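Local structure of p800 reaction center core protein (Heliobacterium modesticaldum, 5V8K) at residues F285-L290 with F402-P407; S406-T409 with G413-A416. The protein forms the homodimeric photosynthetic reaction center of a heliobacterium, holding bacteriochlorophyll g pigments in the membrane and binding a [4Fe-4S] cluster. All coordinates share one frame; numbering follows the deposited sequence.

Interaction 1: F285-L290 with F402-P407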
loop_
_atom_site.group_PDB
_atom_site.type_symbol
_atom_site.label_atom_id
_atom_site.label_comp_id
_atom_site.label_asym_id
_atom_site.label_seq_id
_atom_site.Cartn_x
_atom_site.Cartn_y
_atom_site.Cartn_z
ATOM N N PHE A 285 -8.412 -4.770 31.704
ATOM C CA PHE A 285 -8.661 -5.027 33.120
ATOM C C PHE A 285 -8.453 -3.758 33.946
ATOM O O PHE A 285 -9.296 -3.400 34.786
ATOM C CB PHE A 285 -7.762 -6.177 33.600
ATOM C CG PHE A 285 -7.515 -6.187 35.100
ATOM C CD1 PHE A 285 -8.463 -6.676 35.991
ATOM C CD2 PHE A 285 -6.306 -5.731 35.605
ATOM C CE1 PHE A 285 -8.201 -6.668 37.384
ATOM C CE2 PHE A 285 -6.040 -5.734 36.965
ATOM C CZ PHE A 285 -6.985 -6.192 37.856
ATOM N N MET A 286 -7.351 -3.040 33.702
ATOM C CA MET A 286 -7.116 -1.808 34.449
ATOM C C MET A 286 -8.225 -0.803 34.212
ATOM O O MET A 286 -8.666 -0.118 35.138
ATOM C CB MET A 286 -5.775 -1.191 34.060
ATOM C CG MET A 286 -4.608 -2.024 34.469
ATOM S SD MET A 286 -3.233 -1.611 33.405
ATOM C CE MET A 286 -1.941 -1.703 34.567
ATOM N N LEU A 287 -8.682 -0.698 32.971
ATOM C CA LEU A 287 -9.716 0.267 32.652
ATOM C C LEU A 287 -11.011 -0.069 33.371
ATOM O O LEU A 287 -11.720 0.836 33.836
ATOM C CB LEU A 287 -9.911 0.310 31.140
ATOM C CG LEU A 287 -10.817 1.398 30.608
ATOM C CD1 LEU A 287 -10.220 2.797 30.938
ATOM C CD2 LEU A 287 -11.009 1.248 29.092
ATOM N N ARG A 288 -11.328 -1.366 33.510
ATOM C CA ARG A 288 -12.507 -1.748 34.288
ATOM C C ARG A 288 -12.321 -1.408 35.758
ATOM O O ARG A 288 -13.276 -0.992 36.427
ATOM C CB ARG A 288 -12.819 -3.232 34.107
ATOM C CG ARG A 288 -13.348 -3.534 32.707
ATOM C CD ARG A 288 -13.911 -4.941 32.579
ATOM N NE ARG A 288 -12.877 -5.988 32.645
ATOM C CZ ARG A 288 -12.653 -6.781 33.695
ATOM N NH1 ARG A 288 -13.383 -6.678 34.790
ATOM N NH2 ARG A 288 -11.697 -7.691 33.648
ATOM N N VAL A 289 -11.096 -1.551 36.275
ATOM C CA VAL A 289 -10.820 -1.093 37.631
ATOM C C VAL A 289 -11.140 0.396 37.759
ATOM O O VAL A 289 -11.781 0.836 38.722
ATOM C CB VAL A 289 -9.359 -1.371 38.012
ATOM C CG1 VAL A 289 -9.008 -0.605 39.288
ATOM C CG2 VAL A 289 -9.148 -2.797 38.248
ATOM N N LEU A 290 -10.672 1.196 36.792
ATOM C CA LEU A 290 -10.849 2.643 36.855
ATOM C C LEU A 290 -12.294 3.060 36.631
ATOM O O LEU A 290 -12.666 4.181 37.000
ATOM C CB LEU A 290 -9.974 3.353 35.816
ATOM C CG LEU A 290 -8.457 3.197 35.865
ATOM C CD1 LEU A 290 -7.871 3.776 34.587
ATOM C CD2 LEU A 290 -7.876 3.898 37.039
ATOM N N PHE A 402 -3.363 5.851 28.796
ATOM C CA PHE A 402 -4.124 6.930 28.181
ATOM C C PHE A 402 -5.599 6.608 27.922
ATOM O O PHE A 402 -6.280 7.394 27.256
ATOM C CB PHE A 402 -3.485 7.332 26.845
ATOM C CG PHE A 402 -2.201 8.124 26.961
ATOM C CD1 PHE A 402 -1.136 7.668 27.725
ATOM C CD2 PHE A 402 -2.034 9.288 26.223
ATOM C CE1 PHE A 402 0.041 8.393 27.791
ATOM C CE2 PHE A 402 -0.855 9.995 26.280
ATOM C CZ PHE A 402 0.188 9.545 27.058
ATOM N N SER A 403 -6.110 5.476 28.388
ATOM C CA SER A 403 -7.401 5.006 27.898
ATOM C C SER A 403 -8.583 5.507 28.718
ATOM O O SER A 403 -9.723 5.389 28.274
ATOM C CB SER A 403 -7.403 3.473 27.837
ATOM O OG SER A 403 -6.637 3.046 26.715
ATOM N N LYS A 404 -8.337 6.139 29.856
ATOM C CA LYS A 404 -9.378 6.804 30.621
ATOM C C LYS A 404 -9.284 8.324 30.486
ATOM O O LYS A 404 -10.238 8.974 30.049
ATOM C CB LYS A 404 -9.264 6.383 32.080
ATOM C CG LYS A 404 -10.270 7.040 33.007
ATOM C CD LYS A 404 -11.645 6.500 32.781
ATOM C CE LYS A 404 -12.523 6.795 34.004
ATOM N NZ LYS A 404 -13.844 6.175 33.823
ATOM N N VAL A 405 -8.151 8.909 30.880
ATOM C CA VAL A 405 -7.905 10.321 30.642
ATOM C C VAL A 405 -6.497 10.478 30.090
ATOM O O VAL A 405 -5.642 9.594 30.214
ATOM C CB VAL A 405 -8.109 11.194 31.902
ATOM C CG1 VAL A 405 -9.524 11.070 32.432
ATOM C CG2 VAL A 405 -7.135 10.820 32.988
ATOM N N SER A 406 -6.288 11.586 29.399
ATOM C CA SER A 406 -5.000 11.902 28.817
ATOM C C SER A 406 -4.858 13.402 28.766
ATOM O O SER A 406 -5.836 14.141 29.013
ATOM C CB SER A 406 -4.856 11.297 27.415
ATOM O OG SER A 406 -5.646 12.027 26.501
ATOM N N PRO A 407 -3.672 13.925 28.483
ATOM C CA PRO A 407 -3.548 15.373 28.313
ATOM C C PRO A 407 -4.472 15.891 27.223
ATOM O O PRO A 407 -4.950 17.024 27.321
ATOM C CB PRO A 407 -2.068 15.569 27.971
ATOM C CG PRO A 407 -1.390 14.320 28.437
ATOM C CD PRO A 407 -2.370 13.233 28.379
#

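Interaction 2: S406-T409 with G413-A416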
loop_
_atom_site.group_PDB
_atom_site.type_symbol
_atom_site.label_atom_id
_atom_site.label_comp_id
_atom_site.label_asym_id
_atom_site.label_seq_id
_atom_site.Cartn_x
_atom_site.Cartn_y
_atom_site.Cartn_z
ATOM N N SER A 406 -6.288 11.586 29.399
ATOM C CA SER A 406 -5.000 11.902 28.817
ATOM C C SER A 406 -4.858 13.402 28.766
ATOM O O SER A 406 -5.836 14.141 29.013
ATOM C CB SER A 406 -4.856 11.297 27.415
ATOM O OG SER A 406 -5.646 12.027 26.501
ATOM N N PRO A 407 -3.672 13.925 28.483
ATOM C CA PRO A 407 -3.548 15.373 28.313
ATOM C C PRO A 407 -4.472 15.891 27.223
ATOM O O PRO A 407 -4.950 17.024 27.321
ATOM C CB PRO A 407 -2.068 15.569 27.971
ATOM C CG PRO A 407 -1.390 14.320 28.437
ATOM C CD PRO A 407 -2.370 13.233 28.379
ATOM N N TRP A 408 -4.781 15.063 26.220
ATOM C CA TRP A 408 -5.659 15.492 25.137
ATOM C C TRP A 408 -7.104 15.658 25.615
ATOM O O TRP A 408 -7.740 16.678 25.323
ATOM C CB TRP A 408 -5.548 14.501 23.970
ATOM C CG TRP A 408 -6.291 14.918 22.773
ATOM C CD1 TRP A 408 -5.824 15.670 21.718
ATOM C CD2 TRP A 408 -7.658 14.625 22.491
ATOM N NE1 TRP A 408 -6.835 15.861 20.798
ATOM C CE2 TRP A 408 -7.965 15.226 21.249
ATOM C CE3 TRP A 408 -8.666 13.918 23.177
ATOM C CZ2 TRP A 408 -9.234 15.161 20.691
ATOM C CZ3 TRP A 408 -9.931 13.845 22.616
ATOM C CH2 TRP A 408 -10.209 14.474 21.392
ATOM N N THR A 409 -7.634 14.692 26.390
ATOM C CA THR A 409 -9.019 14.810 26.867
ATOM C C THR A 409 -9.170 16.005 27.796
ATOM O O THR A 409 -10.210 16.676 27.809
ATOM C CB THR A 409 -9.497 13.533 27.593
ATOM O OG1 THR A 409 -8.706 13.285 28.770
ATOM C CG2 THR A 409 -9.452 12.313 26.698
ATOM N N GLY A 413 -11.416 19.562 27.086
ATOM C CA GLY A 413 -12.523 19.745 28.008
ATOM C C GLY A 413 -13.366 18.523 28.326
ATOM O O GLY A 413 -14.451 18.682 28.896
ATOM N N MET A 414 -12.903 17.312 28.008
ATOM C CA MET A 414 -13.647 16.101 28.355
ATOM C C MET A 414 -13.374 15.641 29.785
ATOM O O MET A 414 -12.269 15.788 30.313
ATOM C CB MET A 414 -13.276 14.931 27.446
ATOM C CG MET A 414 -13.664 15.070 26.008
ATOM S SD MET A 414 -12.926 13.742 25.084
ATOM C CE MET A 414 -13.718 12.299 25.780
ATOM N N LYS A 415 -14.374 14.994 30.382
ATOM C CA LYS A 415 -14.179 14.380 31.690
ATOM C C LYS A 415 -13.347 13.099 31.578
ATOM O O LYS A 415 -12.401 12.885 32.348
ATOM C CB LYS A 415 -15.542 14.101 32.305
ATOM C CG LYS A 415 -15.518 13.730 33.782
ATOM C CD LYS A 415 -15.400 12.214 33.995
ATOM C CE LYS A 415 -16.288 11.755 35.146
ATOM N NZ LYS A 415 -15.837 12.260 36.480
ATOM N N ALA A 416 -13.666 12.248 30.604
ATOM C CA ALA A 416 -13.016 10.953 30.459
ATOM C C ALA A 416 -13.519 10.290 29.183
ATOM O O ALA A 416 -14.659 10.504 28.766
ATOM C CB ALA A 416 -13.301 10.071 31.682
HETATM O O HOH W 1 -9.676 14.665 30.892
#

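Interaction 1: F285-L290 with F402-P407
Leu287 turns its CG anti to the backbone N (chi1 -172°), which carries the leucine's CD1 across to the loop; CB of Lys404 faces the helix by virtue of the backbone, and chi1 (178°) sets the direction in which CG leaves it. The motif is a helix end packed against an interhelical loop: the last turns of helix 258-291, most of which is predicted to span the membrane, meet the connection between helix 376-401 and helix 407-411, within the region related to the PsaA/PsaB proteins of photosystem I. Leu287 and Lys404 make the closest backbone approach, with CA atoms 6.9 Å apart. Two leucine methyls one turn apart converge on one methylene: CD1 of Leu287 and CD1 of Leu290 each lie 3.9 Å from CB of Lys404. The Leu287 methyl also rests against the backbone, 3.7 Å from the carbonyl O of Ser403, and lies 4.2 Å from CB of that serine. The Ser403 hydroxyl is engaged elsewhere, hydrogen-bonded to the carbonyl O of Met399 in the preceding helix. Leu290 and Lys404 run past each other in opposite directions, so the contact between them is lateral. The union is therefore apolar in character, 190 Å² over both sides, although a lysine lies at its centre. On the far side of the helix, Arg288 forms salt bridges with Asp199 and Glu201. The bend at chi2 (72°) directs the rest of the lysine chain toward the last turn of the helix, where NZ of Lys404 lies 3.9 Å from the carbonyl O of Leu290.

Interaction 2: S406-T409 with G413-A416
Thr409 and Met414 join through the backbone in a Schellman motif: Gly413 has positive phi (87°), and the N-H of Met414 turns back to the carbonyl O of Thr409, with N and O 2.8 Å apart. The N-H...O angle of 141° shows a bent bond, while the donor lies almost in line with the C=O bond. Beside this closure, the Met414 side chain crosses that of Thr409 at about a right angle, their CB atoms 4.0 Å apart. With CG anti to the carbonyl carbon (chi1 -66°) and chi2 extended, the Met414 chain carries SD to 3.9 Å from CZ3 of Trp408, an oblique Met-aromatic contact, and to 4.1 Å from CG2 of Thr409. A water bridges the polar side, 2.7 Å from Thr409 OG1 and donating to Met414 O at 2.9 Å. At the other helix end, Ser406 OG is the N-cap, accepting weak bonds from the backbone N atoms of Trp408 and Thr409. Short helix 407-411 is thus closed at both ends. Pro407 packs on helix 311-344, Trp408 touches the loop residues Thr432 and Ile435, and Asp547 of the second subunit accepts from Trp408 NE1, placing the turn between helix 311-344 and helix 543-560 of that subunit.

Overall arrangement
Both contacts use the connection that follows helix 376-401, and they share Ser406 and Pro407, with centres about 11 Å apart. Interaction 1 joins parts distant in sequence, bringing that connection to a long helix predicted to cross the membrane by apolar packing. Interaction 2 is local, spanning one short helix, and adds backbone, water and sulfur-aromatic terms. Both are partly buried, but interaction 2 lies farther from the chain centre, about 34 Å against 27 Å, and includes exposed Gly413. The two also touch directly: Val405 CG1 lies 3.4 Å from Lys415 O. Each reaches the second subunit, where Glu548 accepts from the shared Ser406, linking this region to the homodimer interface.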